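Local coordinates for AlyGC (Glaciecola chathamensis, PDB 5GKD), which cleaves alginate as a polysaccharide lyase of family 6, probably by calcium-assisted beta-elimination in a cleft on a parallel beta-helix, at residues 152-155 against 161-164; 191-196 against 298-303; 440-445 against 456-461; 605-610 against 622-627. All blocks are in the same frame, centred on the assembly; numbering follows the deposited sequence.

Contact 1 of 4, residues 152-155 against 161-164. With PO4 (phosphate ion), chain G.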
loop_
_atom_site.group_PDB
_atom_site.type_symbol
_atom_site.label_atom_id
_atom_site.label_comp_id
_atom_site.label_asym_id
_atom_site.label_seq_id
_atom_site.Cartn_x
_atom_site.Cartn_y
_atom_site.Cartn_z
ATOM N N VAL A 152 6.001 4.869 -30.793
ATOM C CA VAL A 152 6.185 5.982 -31.722
ATOM C C VAL A 152 5.079 6.981 -31.429
ATOM O O VAL A 152 3.899 6.628 -31.503
ATOM C CB VAL A 152 6.103 5.515 -33.185
ATOM C CG1 VAL A 152 5.974 6.704 -34.113
ATOM C CG2 VAL A 152 7.292 4.661 -33.552
ATOM N N ARG A 153 5.444 8.204 -31.074
ATOM C CA ARG A 153 4.474 9.248 -30.776
ATOM C C ARG A 153 4.147 10.043 -32.027
ATOM O O ARG A 153 5.000 10.270 -32.877
ATOM C CB ARG A 153 4.993 10.233 -29.724
ATOM C CG ARG A 153 5.048 9.726 -28.327
ATOM C CD ARG A 153 3.668 9.584 -27.719
ATOM N NE ARG A 153 3.264 10.678 -26.840
ATOM C CZ ARG A 153 1.988 10.986 -26.632
ATOM N NH1 ARG A 153 1.039 10.315 -27.276
ATOM N NH2 ARG A 153 1.642 11.968 -25.816
ATOM N N LEU A 154 2.922 10.552 -32.080
ATOM C CA LEU A 154 2.427 11.254 -33.256
ATOM C C LEU A 154 1.774 12.573 -32.876
ATOM O O LEU A 154 0.859 13.042 -33.557
ATOM C CB LEU A 154 1.438 10.376 -34.008
ATOM C CG LEU A 154 2.057 9.066 -34.475
ATOM C CD1 LEU A 154 0.952 8.172 -34.992
ATOM C CD2 LEU A 154 3.094 9.343 -35.537
ATOM N N THR A 155 2.224 13.177 -31.785
ATOM C CA THR A 155 1.401 14.195 -31.156
ATOM C C THR A 155 1.365 15.487 -31.951
ATOM O O THR A 155 0.406 16.244 -31.813
ATOM C CB THR A 155 1.861 14.414 -29.715
ATOM O OG1 THR A 155 3.270 14.566 -29.670
ATOM C CG2 THR A 155 1.509 13.205 -28.902
ATOM N N GLN A 161 3.997 11.187 -40.322
ATOM C CA GLN A 161 4.648 10.884 -41.602
ATOM C C GLN A 161 6.156 10.713 -41.418
ATOM O O GLN A 161 6.974 11.348 -42.087
ATOM C CB GLN A 161 4.341 11.968 -42.636
ATOM C CG GLN A 161 2.866 12.227 -42.800
ATOM C CD GLN A 161 2.566 13.255 -43.853
ATOM O OE1 GLN A 161 2.920 13.080 -45.015
ATOM N NE2 GLN A 161 1.911 14.347 -43.453
ATOM N N ASN A 162 6.519 9.848 -40.476
ATOM C CA ASN A 162 7.893 9.819 -39.996
ATOM C C ASN A 162 8.798 8.904 -40.802
ATOM O O ASN A 162 9.994 9.172 -40.895
ATOM C CB ASN A 162 7.928 9.402 -38.519
ATOM C CG ASN A 162 7.022 8.194 -38.215
ATOM O OD1 ASN A 162 7.313 7.067 -38.628
ATOM N ND2 ASN A 162 5.926 8.435 -37.490
ATOM N N HIS A 163 8.272 7.818 -41.358
ATOM C CA HIS A 163 9.102 6.795 -41.999
ATOM C C HIS A 163 10.166 6.251 -41.054
ATOM O O HIS A 163 11.244 5.844 -41.494
ATOM C CB HIS A 163 9.753 7.324 -43.290
ATOM C CG HIS A 163 8.757 7.693 -44.337
ATOM N ND1 HIS A 163 8.177 6.765 -45.171
ATOM C CD2 HIS A 163 8.187 8.881 -44.639
ATOM C CE1 HIS A 163 7.315 7.372 -45.966
ATOM N NE2 HIS A 163 7.303 8.654 -45.663
ATOM N N HIS A 164 9.874 6.236 -39.755
ATOM C CA HIS A 164 10.796 5.646 -38.794
ATOM C C HIS A 164 11.029 4.183 -39.138
ATOM O O HIS A 164 10.145 3.501 -39.658
ATOM C CB HIS A 164 10.245 5.751 -37.364
ATOM C CG HIS A 164 10.206 7.145 -36.813
ATOM N ND1 HIS A 164 11.190 8.075 -37.054
ATOM C CD2 HIS A 164 9.299 7.759 -36.014
ATOM C CE1 HIS A 164 10.896 9.201 -36.425
ATOM N NE2 HIS A 164 9.742 9.040 -35.802
HETATM P P PO4 G . 4.306 13.132 -24.021
HETATM O O1 PO4 G . 4.720 12.887 -25.454
HETATM O O2 PO4 G . 4.938 14.388 -23.456
HETATM O O3 PO4 G . 4.717 11.926 -23.212
HETATM O O4 PO4 G . 2.808 13.309 -23.945
HETATM O O HOH W 1 7.517 10.206 -34.479
#
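Val-152 and Leu-154 meet Asn-162 and His-164 inside one loop of a parallel beta-helix, the fold of the pectate lyase-like clan. The loop leaves strand 150-152 and returns to strand 165-167. The van der Waals part is small and buried. Val-152 CG1 lies anti to the backbone N (chi1 167°), and from there it reaches the edge of the His-164 ring, 4.0 Å from CD2. The same methyl lies 3.8 Å from Asn-162 ND2. Leu-154 CD2 is 3.6 Å from Asn-162 ND2, the two side chains crossing at about a right angle.

The polar part fixes the Asn-162 amide. Its OD1 accepts from His-164 N at 2.9 Å, on a lone pair, which makes an Asx turn. OD1 also bonds to Thr-199, and ND2 bonds to Ser-197 and Ser-159. The His-164 ring is held through ND1 by Asn-133.

Arg-153 turns away to a phosphate ion, probably from the crystallisation liquor, at its guanidinium edge. NE donates to O1 and NH2 to O4; Tyr-129 and Arg-94 also hold the ion. With alanine at Arg-153, the phosphate would probably lose both these donors. A water lies 3.0 Å from Arg-153 O and 2.8 Å from His-164 NE2 and links the two.

Contact 2 of 4, residues 191-196 against 298-303. With CO3 (carbonate ion), chain J.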
loop_
_atom_site.group_PDB
_atom_site.type_symbol
_atom_site.label_atom_id
_atom_site.label_comp_id
_atom_site.label_asym_id
_atom_site.label_seq_id
_atom_site.Cartn_x
_atom_site.Cartn_y
_atom_site.Cartn_z
ATOM N N HIS A 191 -5.822 9.089 -30.141
ATOM C CA HIS A 191 -6.015 10.494 -30.517
ATOM C C HIS A 191 -5.507 10.788 -31.927
ATOM O O HIS A 191 -6.129 11.545 -32.677
ATOM C CB HIS A 191 -5.286 11.375 -29.500
ATOM C CG HIS A 191 -5.819 12.766 -29.371
ATOM N ND1 HIS A 191 -5.638 13.728 -30.343
ATOM C CD2 HIS A 191 -6.466 13.378 -28.350
ATOM C CE1 HIS A 191 -6.182 14.864 -29.942
ATOM N NE2 HIS A 191 -6.691 14.679 -28.736
ATOM N N HIS A 192 -4.390 10.173 -32.311
ATOM C CA HIS A 192 -3.691 10.452 -33.556
ATOM C C HIS A 192 -3.743 9.289 -34.544
ATOM O O HIS A 192 -2.942 9.244 -35.483
ATOM C CB HIS A 192 -2.246 10.825 -33.235
ATOM C CG HIS A 192 -2.144 11.958 -32.281
ATOM N ND1 HIS A 192 -2.623 13.217 -32.582
ATOM C CD2 HIS A 192 -1.668 12.025 -31.019
ATOM C CE1 HIS A 192 -2.427 14.016 -31.552
ATOM N NE2 HIS A 192 -1.849 13.319 -30.592
ATOM N N SER A 193 -4.684 8.364 -34.360
ATOM C CA SER A 193 -4.715 7.144 -35.152
ATOM C C SER A 193 -5.194 7.369 -36.575
ATOM O O SER A 193 -4.931 6.527 -37.433
ATOM C CB SER A 193 -5.585 6.093 -34.464
ATOM O OG SER A 193 -6.873 6.604 -34.184
ATOM N N LEU A 194 -5.855 8.485 -36.862
ATOM C CA LEU A 194 -6.244 8.790 -38.234
ATOM C C LEU A 194 -5.149 9.509 -39.009
ATOM O O LEU A 194 -5.332 9.787 -40.193
ATOM C CB LEU A 194 -7.537 9.613 -38.247
ATOM C CG LEU A 194 -8.664 8.894 -37.505
ATOM C CD1 LEU A 194 -9.965 9.666 -37.553
ATOM C CD2 LEU A 194 -8.848 7.504 -38.105
ATOM N N THR A 195 -4.014 9.798 -38.387
ATOM C CA THR A 195 -2.894 10.356 -39.127
ATOM C C THR A 195 -2.044 9.214 -39.664
ATOM O O THR A 195 -2.096 8.094 -39.162
ATOM C CB THR A 195 -2.046 11.284 -38.249
ATOM O OG1 THR A 195 -1.316 10.511 -37.293
ATOM C CG2 THR A 195 -2.932 12.273 -37.504
ATOM N N ASP A 196 -1.283 9.511 -40.712
ATOM C CA ASP A 196 -0.418 8.540 -41.368
ATOM C C ASP A 196 0.966 8.597 -40.737
ATOM O O ASP A 196 1.618 9.645 -40.757
ATOM C CB ASP A 196 -0.306 8.821 -42.866
ATOM C CG ASP A 196 -1.590 8.553 -43.622
ATOM O OD1 ASP A 196 -2.395 7.713 -43.178
ATOM O OD2 ASP A 196 -1.774 9.172 -44.679
ATOM N N SER A 298 -18.325 4.460 -34.054
ATOM C CA SER A 298 -17.428 4.261 -32.927
ATOM C C SER A 298 -16.737 5.557 -32.530
ATOM O O SER A 298 -16.370 6.366 -33.378
ATOM C CB SER A 298 -16.364 3.228 -33.284
ATOM O OG SER A 298 -15.419 3.120 -32.241
ATOM N N LYS A 299 -16.541 5.734 -31.227
ATOM C CA LYS A 299 -15.620 6.754 -30.767
ATOM C C LYS A 299 -14.192 6.364 -31.122
ATOM O O LYS A 299 -13.882 5.199 -31.383
ATOM C CB LYS A 299 -15.764 6.968 -29.263
ATOM C CG LYS A 299 -16.854 7.962 -28.932
ATOM C CD LYS A 299 -17.928 7.357 -28.070
ATOM C CE LYS A 299 -17.507 7.265 -26.624
ATOM N NZ LYS A 299 -18.701 7.364 -25.734
ATOM N N ILE A 300 -13.308 7.363 -31.122
ATOM C CA ILE A 300 -11.999 7.184 -31.735
ATOM C C ILE A 300 -11.165 6.146 -31.003
ATOM O O ILE A 300 -10.255 5.559 -31.601
ATOM C CB ILE A 300 -11.271 8.538 -31.843
ATOM C CG1 ILE A 300 -10.066 8.413 -32.762
ATOM C CG2 ILE A 300 -10.858 9.050 -30.474
ATOM C CD1 ILE A 300 -9.460 9.743 -33.156
ATOM N N ASN A 301 -11.483 5.894 -29.755
ATOM C CA ASN A 301 -10.766 4.925 -28.964
ATOM C C ASN A 301 -11.461 3.611 -28.654
ATOM O O ASN A 301 -11.039 2.894 -27.803
ATOM C CB ASN A 301 -10.277 5.567 -27.663
ATOM C CG ASN A 301 -11.391 5.835 -26.680
ATOM O OD1 ASN A 301 -12.507 5.935 -27.029
ATOM N ND2 ASN A 301 -11.047 5.979 -25.470
ATOM N N ARG A 302 -12.528 3.315 -29.362
ATOM C CA ARG A 302 -13.275 2.087 -29.177
ATOM C C ARG A 302 -12.940 1.019 -30.223
ATOM O O ARG A 302 -11.877 0.486 -30.204
ATOM C CB ARG A 302 -14.759 2.361 -29.145
ATOM C CG ARG A 302 -15.399 2.329 -27.784
ATOM C CD ARG A 302 -14.719 1.403 -26.803
ATOM N NE ARG A 302 -15.521 0.278 -26.407
ATOM C CZ ARG A 302 -15.160 -0.582 -25.489
ATOM N NH1 ARG A 302 -14.026 -0.434 -24.866
ATOM N NH2 ARG A 302 -15.940 -1.575 -25.187
ATOM N N TYR A 303 -13.852 0.712 -31.122
ATOM C CA TYR A 303 -13.599 -0.314 -32.117
ATOM C C TYR A 303 -14.256 0.024 -33.448
ATOM O O TYR A 303 -15.423 0.148 -33.508
ATOM C CB TYR A 303 -14.053 -1.691 -31.609
ATOM C CG TYR A 303 -13.366 -2.222 -30.371
ATOM C CD1 TYR A 303 -12.190 -2.935 -30.469
ATOM C CD2 TYR A 303 -13.884 -2.014 -29.122
ATOM C CE1 TYR A 303 -11.591 -3.442 -29.384
ATOM C CE2 TYR A 303 -13.269 -2.511 -28.014
ATOM C CZ TYR A 303 -12.117 -3.207 -28.145
ATOM O OH TYR A 303 -11.518 -3.692 -27.054
HETATM C C CO3 J . -7.915 -3.644 -26.797
HETATM O O1 CO3 J . -6.908 -4.313 -27.284
HETATM O O2 CO3 J . -9.050 -4.251 -26.973
HETATM O O3 CO3 J . -7.748 -2.436 -26.203
HETATM O O HOH W 2 -9.364 5.350 -34.155
#
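His-191 and Ile-300 bring the two loops together, with their CA atoms 6.9 Å apart. Each segment holds a type I beta turn, His-192 to Thr-195 in one and Lys-299 to Arg-302 in the other. His-192 O takes both the backbone N and OG1 of Thr-195. Lys-299 O likewise takes Arg-302 N and Ser-298 OG.

Ile-300 carries the contact. Its CG1 is anti to the backbone N (chi1 -167°), which sends CD1 across to the other loop. CD1 rests 3.8 Å from His-191 O and 4.4 Å from Leu-194 CD1. Ser-193 OG touches Ile-300 CG1 at 3.9 Å; its hydrogen-bond partner in the protein is Ser-190 O. A water donates to Ser-193 OG at 2.8 Å and to Ile-300 O at 2.7 Å, so it bridges the loops.

Tyr-303 points to a carbonate, probably from the crystallisation liquor. Its OH donates to O2 at 2.5 Å, near the ring plane. A phenylalanine in its place would probably leave this oxygen without its hydroxyl donor. Arg-240 and Arg-264 also bond the carbonate, and Glu-214 of the same pocket is a calcium ligand too. In this parallel beta-helix lyase, loop 298-303 lines the anion pocket, and 191-196 packs against it from farther off.

Contact 3 of 4, residues 440-445 against 456-461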
loop_
_atom_site.group_PDB
_atom_site.type_symbol
_atom_site.label_atom_id
_atom_site.label_comp_id
_atom_site.label_asym_id
_atom_site.label_seq_id
_atom_site.Cartn_x
_atom_site.Cartn_y
_atom_site.Cartn_z
ATOM N N LYS A 440 21.005 -26.188 -5.186
ATOM C CA LYS A 440 21.535 -27.295 -4.406
ATOM C C LYS A 440 20.630 -27.592 -3.219
ATOM O O LYS A 440 19.774 -26.793 -2.834
ATOM C CB LYS A 440 22.946 -26.982 -3.916
ATOM C CG LYS A 440 22.965 -25.778 -3.017
ATOM C CD LYS A 440 24.339 -25.510 -2.462
ATOM C CE LYS A 440 24.260 -24.417 -1.411
ATOM N NZ LYS A 440 24.339 -23.058 -2.024
ATOM N N HIS A 441 20.840 -28.756 -2.617
ATOM C CA HIS A 441 20.072 -29.166 -1.452
ATOM C C HIS A 441 20.872 -28.870 -0.193
ATOM O O HIS A 441 22.075 -29.146 -0.131
ATOM C CB HIS A 441 19.690 -30.640 -1.545
ATOM C CG HIS A 441 18.731 -30.928 -2.656
ATOM N ND1 HIS A 441 17.500 -31.508 -2.449
ATOM C CD2 HIS A 441 18.814 -30.687 -3.986
ATOM C CE1 HIS A 441 16.870 -31.624 -3.605
ATOM N NE2 HIS A 441 17.647 -31.134 -4.554
ATOM N N ILE A 442 20.204 -28.270 0.786
ATOM C CA ILE A 442 20.793 -27.884 2.060
ATOM C C ILE A 442 19.997 -28.556 3.166
ATOM O O ILE A 442 18.773 -28.395 3.242
ATOM C CB ILE A 442 20.784 -26.358 2.250
ATOM C CG1 ILE A 442 21.536 -25.671 1.116
ATOM C CG2 ILE A 442 21.368 -25.989 3.609
ATOM C CD1 ILE A 442 21.339 -24.171 1.088
ATOM N N ALA A 443 20.683 -29.308 4.016
ATOM C CA ALA A 443 20.038 -29.902 5.174
ATOM C C ALA A 443 19.902 -28.863 6.280
ATOM O O ALA A 443 20.824 -28.084 6.532
ATOM C CB ALA A 443 20.839 -31.109 5.667
ATOM N N VAL A 444 18.757 -28.819 6.905
ATOM C CA VAL A 444 18.512 -27.875 7.949
ATOM C C VAL A 444 18.047 -28.662 9.135
ATOM O O VAL A 444 17.416 -29.659 8.974
ATOM C CB VAL A 444 17.408 -26.901 7.550
ATOM C CG1 VAL A 444 17.312 -25.791 8.550
ATOM C CG2 VAL A 444 17.659 -26.357 6.175
ATOM N N SER A 445 18.346 -28.189 10.328
ATOM C CA SER A 445 17.940 -28.869 11.523
ATOM C C SER A 445 17.198 -27.991 12.500
ATOM O O SER A 445 17.280 -26.806 12.441
ATOM C CB SER A 445 19.162 -29.426 12.217
ATOM O OG SER A 445 19.409 -30.710 11.739
ATOM N N ALA A 456 18.537 -17.354 4.862
ATOM C CA ALA A 456 19.360 -16.188 4.578
ATOM C C ALA A 456 20.638 -16.545 3.830
ATOM O O ALA A 456 21.129 -15.735 3.042
ATOM C CB ALA A 456 19.696 -15.451 5.877
ATOM N N SER A 457 21.200 -17.730 4.051
ATOM C CA SER A 457 22.464 -18.058 3.407
ATOM C C SER A 457 22.309 -18.994 2.221
ATOM O O SER A 457 23.293 -19.246 1.520
ATOM C CB SER A 457 23.445 -18.652 4.416
ATOM O OG SER A 457 22.952 -19.845 4.968
ATOM N N ALA A 458 21.104 -19.497 1.965
ATOM C CA ALA A 458 20.853 -20.251 0.750
ATOM C C ALA A 458 20.994 -19.350 -0.481
ATOM O O ALA A 458 20.956 -18.122 -0.388
ATOM C CB ALA A 458 19.454 -20.868 0.785
ATOM N N GLU A 459 21.158 -19.981 -1.639
ATOM C CA GLU A 459 21.248 -19.307 -2.925
ATOM C C GLU A 459 19.980 -19.577 -3.718
ATOM O O GLU A 459 19.228 -20.498 -3.406
ATOM C CB GLU A 459 22.472 -19.778 -3.714
ATOM C CG GLU A 459 23.790 -19.302 -3.127
ATOM C CD GLU A 459 24.989 -20.059 -3.688
ATOM O OE1 GLU A 459 26.075 -19.445 -3.803
ATOM O OE2 GLU A 459 24.845 -21.268 -4.010
ATOM N N THR A 460 19.739 -18.752 -4.742
ATOM C CA THR A 460 18.464 -18.805 -5.447
ATOM C C THR A 460 18.337 -20.130 -6.182
ATOM O O THR A 460 19.280 -20.593 -6.825
ATOM C CB THR A 460 18.312 -17.607 -6.410
ATOM O OG1 THR A 460 16.932 -17.473 -6.781
ATOM C CG2 THR A 460 19.158 -17.767 -7.696
ATOM N N GLY A 461 17.173 -20.761 -6.060
ATOM C CA GLY A 461 16.964 -22.082 -6.613
ATOM C C GLY A 461 17.238 -23.228 -5.654
ATOM O O GLY A 461 16.929 -24.371 -5.988
#
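Lys-440 starts the contact by reaching across to Glu-459, at the start of the second beta-helix of the chain. The second segment begins on the last turn of helix 450-457. Strand 441-444 pairs in parallel with strand 462-466, which follows the second segment directly. The short strand 447-448 and helix 450-457 lie between these two strands along the chain.

The Lys-440 side chain is extended through CE and bends only at its last torsion (chi4 -86°). This bend turns NZ toward the carboxylate of Glu-459. The two side chains meet obliquely and form a salt bridge, with Lys-440 NZ 2.7 Å from Glu-459 OE2. NZ has a second acidic partner in Asp-462, so one ammonium group serves two carboxylates. Asp-462 also accepts from the backbone N of Glu-459, which ties the acid to the loop that carries Glu-459. Both Lys-440 and Glu-459 are exposed, so solvent probably weakens the pairing of charges.

Ile-442 supplies the apolar part. Its CG1 stands anti to the carbonyl carbon (chi1 -58°), and CD1 extends to Ala-458, the first residue beyond the helix. Ala-458 is buried and also packs on Leu-464 and Leu-483. The methyl of Ile-442 comes down on the alanine from the strand side: CD1 lies 4.0 Å from Ala-458 CA and 3.8 Å from Ala-458 CB.

Contact 4 of 4, residues 605-610 against 622-627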
loop_
_atom_site.group_PDB
_atom_site.type_symbol
_atom_site.label_atom_id
_atom_site.label_comp_id
_atom_site.label_asym_id
_atom_site.label_seq_id
_atom_site.Cartn_x
_atom_site.Cartn_y
_atom_site.Cartn_z
ATOM N N GLU A 605 -2.626 -14.694 -11.853
ATOM C CA GLU A 605 -2.963 -15.201 -13.176
ATOM C C GLU A 605 -3.638 -16.571 -13.097
ATOM O O GLU A 605 -4.687 -16.776 -13.708
ATOM C CB GLU A 605 -1.710 -15.259 -14.060
ATOM C CG GLU A 605 -2.007 -15.557 -15.533
ATOM C CD GLU A 605 -2.795 -14.462 -16.247
ATOM O OE1 GLU A 605 -2.914 -13.335 -15.724
ATOM O OE2 GLU A 605 -3.295 -14.732 -17.358
ATOM N N TYR A 606 -3.046 -17.515 -12.361
ATOM C CA TYR A 606 -3.576 -18.866 -12.181
ATOM C C TYR A 606 -3.655 -19.183 -10.696
ATOM O O TYR A 606 -2.621 -19.292 -10.035
ATOM C CB TYR A 606 -2.705 -19.917 -12.866
ATOM C CG TYR A 606 -2.534 -19.732 -14.337
ATOM C CD1 TYR A 606 -3.482 -20.216 -15.244
ATOM C CD2 TYR A 606 -1.421 -19.086 -14.830
ATOM C CE1 TYR A 606 -3.312 -20.049 -16.618
ATOM C CE2 TYR A 606 -1.246 -18.914 -16.176
ATOM C CZ TYR A 606 -2.190 -19.385 -17.061
ATOM O OH TYR A 606 -1.964 -19.191 -18.391
ATOM N N LEU A 607 -4.868 -19.351 -10.185
ATOM C CA LEU A 607 -5.107 -19.899 -8.857
ATOM C C LEU A 607 -5.594 -21.334 -9.015
ATOM O O LEU A 607 -6.653 -21.562 -9.609
ATOM C CB LEU A 607 -6.163 -19.075 -8.123
ATOM C CG LEU A 607 -6.222 -18.981 -6.608
ATOM C CD1 LEU A 607 -7.655 -18.907 -6.152
ATOM C CD2 LEU A 607 -5.458 -20.051 -5.890
ATOM N N THR A 608 -4.841 -22.292 -8.476
ATOM C CA THR A 608 -5.200 -23.704 -8.573
ATOM C C THR A 608 -5.173 -24.352 -7.195
ATOM O O THR A 608 -4.168 -24.258 -6.488
ATOM C CB THR A 608 -4.257 -24.458 -9.522
ATOM O OG1 THR A 608 -4.411 -23.954 -10.845
ATOM C CG2 THR A 608 -4.593 -25.945 -9.539
ATOM N N ILE A 609 -6.273 -25.005 -6.812
ATOM C CA ILE A 609 -6.370 -25.766 -5.560
ATOM C C ILE A 609 -6.975 -27.120 -5.897
ATOM O O ILE A 609 -8.145 -27.194 -6.283
ATOM C CB ILE A 609 -7.221 -25.059 -4.493
ATOM C CG1 ILE A 609 -6.619 -23.722 -4.091
ATOM C CG2 ILE A 609 -7.351 -25.917 -3.257
ATOM C CD1 ILE A 609 -7.458 -22.992 -3.061
ATOM N N GLU A 610 -6.201 -28.192 -5.734
ATOM C CA GLU A 610 -6.694 -29.532 -6.032
ATOM C C GLU A 610 -6.336 -30.514 -4.919
ATOM O O GLU A 610 -5.307 -30.378 -4.257
ATOM C CB GLU A 610 -6.136 -30.053 -7.366
ATOM C CG GLU A 610 -6.594 -29.281 -8.578
ATOM C CD GLU A 610 -5.929 -29.765 -9.854
ATOM O OE1 GLU A 610 -4.682 -29.748 -9.918
ATOM O OE2 GLU A 610 -6.652 -30.177 -10.787
ATOM N N ALA A 622 -11.171 -18.240 -1.163
ATOM C CA ALA A 622 -10.499 -17.280 -2.021
ATOM C C ALA A 622 -11.451 -16.135 -2.315
ATOM O O ALA A 622 -12.640 -16.353 -2.551
ATOM C CB ALA A 622 -10.029 -17.922 -3.333
ATOM N N LYS A 623 -10.921 -14.923 -2.278
ATOM C CA LYS A 623 -11.606 -13.736 -2.765
ATOM C C LYS A 623 -10.713 -13.183 -3.858
ATOM O O LYS A 623 -9.594 -12.743 -3.577
ATOM C CB LYS A 623 -11.812 -12.703 -1.654
ATOM C CG LYS A 623 -12.293 -13.270 -0.331
ATOM C CD LYS A 623 -12.686 -12.164 0.622
ATOM C CE LYS A 623 -13.564 -12.723 1.741
ATOM N NZ LYS A 623 -14.016 -11.698 2.700
ATOM N N VAL A 624 -11.156 -13.252 -5.102
ATOM C CA VAL A 624 -10.305 -12.784 -6.179
ATOM C C VAL A 624 -11.099 -11.840 -7.074
ATOM O O VAL A 624 -12.257 -12.105 -7.415
ATOM C CB VAL A 624 -9.634 -13.944 -6.946
ATOM C CG1 VAL A 624 -10.084 -15.300 -6.451
ATOM C CG2 VAL A 624 -9.746 -13.782 -8.402
ATOM N N TYR A 625 -10.490 -10.694 -7.386
ATOM C CA TYR A 625 -11.224 -9.552 -7.903
ATOM C C TYR A 625 -10.458 -8.908 -9.049
ATOM O O TYR A 625 -9.265 -8.632 -8.928
ATOM C CB TYR A 625 -11.475 -8.541 -6.769
ATOM C CG TYR A 625 -12.301 -7.344 -7.158
ATOM C CD1 TYR A 625 -11.724 -6.237 -7.775
ATOM C CD2 TYR A 625 -13.652 -7.302 -6.871
ATOM C CE1 TYR A 625 -12.482 -5.141 -8.124
ATOM C CE2 TYR A 625 -14.417 -6.220 -7.203
ATOM C CZ TYR A 625 -13.835 -5.140 -7.832
ATOM O OH TYR A 625 -14.623 -4.077 -8.160
ATOM N N ARG A 626 -11.146 -8.690 -10.159
ATOM C CA ARG A 626 -10.626 -7.897 -11.269
ATOM C C ARG A 626 -11.774 -7.012 -11.723
ATOM O O ARG A 626 -12.737 -7.503 -12.321
ATOM C CB ARG A 626 -10.116 -8.772 -12.424
ATOM C CG ARG A 626 -9.592 -7.969 -13.629
ATOM C CD ARG A 626 -9.273 -8.857 -14.845
ATOM N NE ARG A 626 -10.464 -9.458 -15.454
ATOM C CZ ARG A 626 -11.050 -9.013 -16.560
ATOM N NH1 ARG A 626 -10.542 -7.975 -17.194
ATOM N NH2 ARG A 626 -12.141 -9.605 -17.030
ATOM N N GLY A 627 -11.686 -5.726 -11.436
ATOM C CA GLY A 627 -12.780 -4.820 -11.693
ATOM C C GLY A 627 -12.600 -3.945 -12.921
ATOM O O GLY A 627 -11.492 -3.714 -13.409
#
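Leu-607 CD1 makes the whole first shell of this contact. It lies 3.8 Å from Ala-622 CB and 4.4 Å from Val-624 CG1. Only carbon atoms meet, and all three residues are buried. CG of Leu-607 is anti to the backbone N (chi1 -153°), and this carries CD1 across toward the other strand. Ala-622 offers a single methyl, and Val-624 reaches the same leucine branch with CG1. The backbones stay well apart, with the CA atoms of Leu-607 and Ala-622 at 9.1 Å. The strands thus meet through their side chains.

The next shell comes from the following turn of the coil. Met-640 touches Leu-607, Ile-609 and Ala-622, so it covers both sides of the contact. Leu-660 lies against Ala-622, and Leu-662 against Val-624. Backbone bonds to His-637 and Val-639 hold Leu-607 in place.

This is interior packing of a parallel beta-helix, where side chains from different faces of one coil meet inside. Strand 606-610 pairs in parallel with strands 572-578 and 637-641 on one face of the coil. Strand 622-625 lies between strands 590-592 and 660-663 on another.

The four contacts follow one another along the chain, each closing before the next opens. Contacts 1 and 2 lie in the first beta-helix, with centres 15 Å apart. They touch directly: Gln-161 N probably bonds to Asp-196 O, and His-192 packs on Leu-154 and Thr-155. The loop of contact 1 is thus joined to loop 191-196 of the next turn, and contact 2 reaches the carbonate pocket through 298-303. Contacts 3 and 4 belong to the second beta-helix. Their centres are 30 Å apart, and strands 441-444 and 606-610 belong to the same set of parallel strands. Contact 3 is 52 Å from contact 1, centre to centre. Contact 4 comes nearer the first beta-helix, its nearest atoms about 11 Å from contact 2.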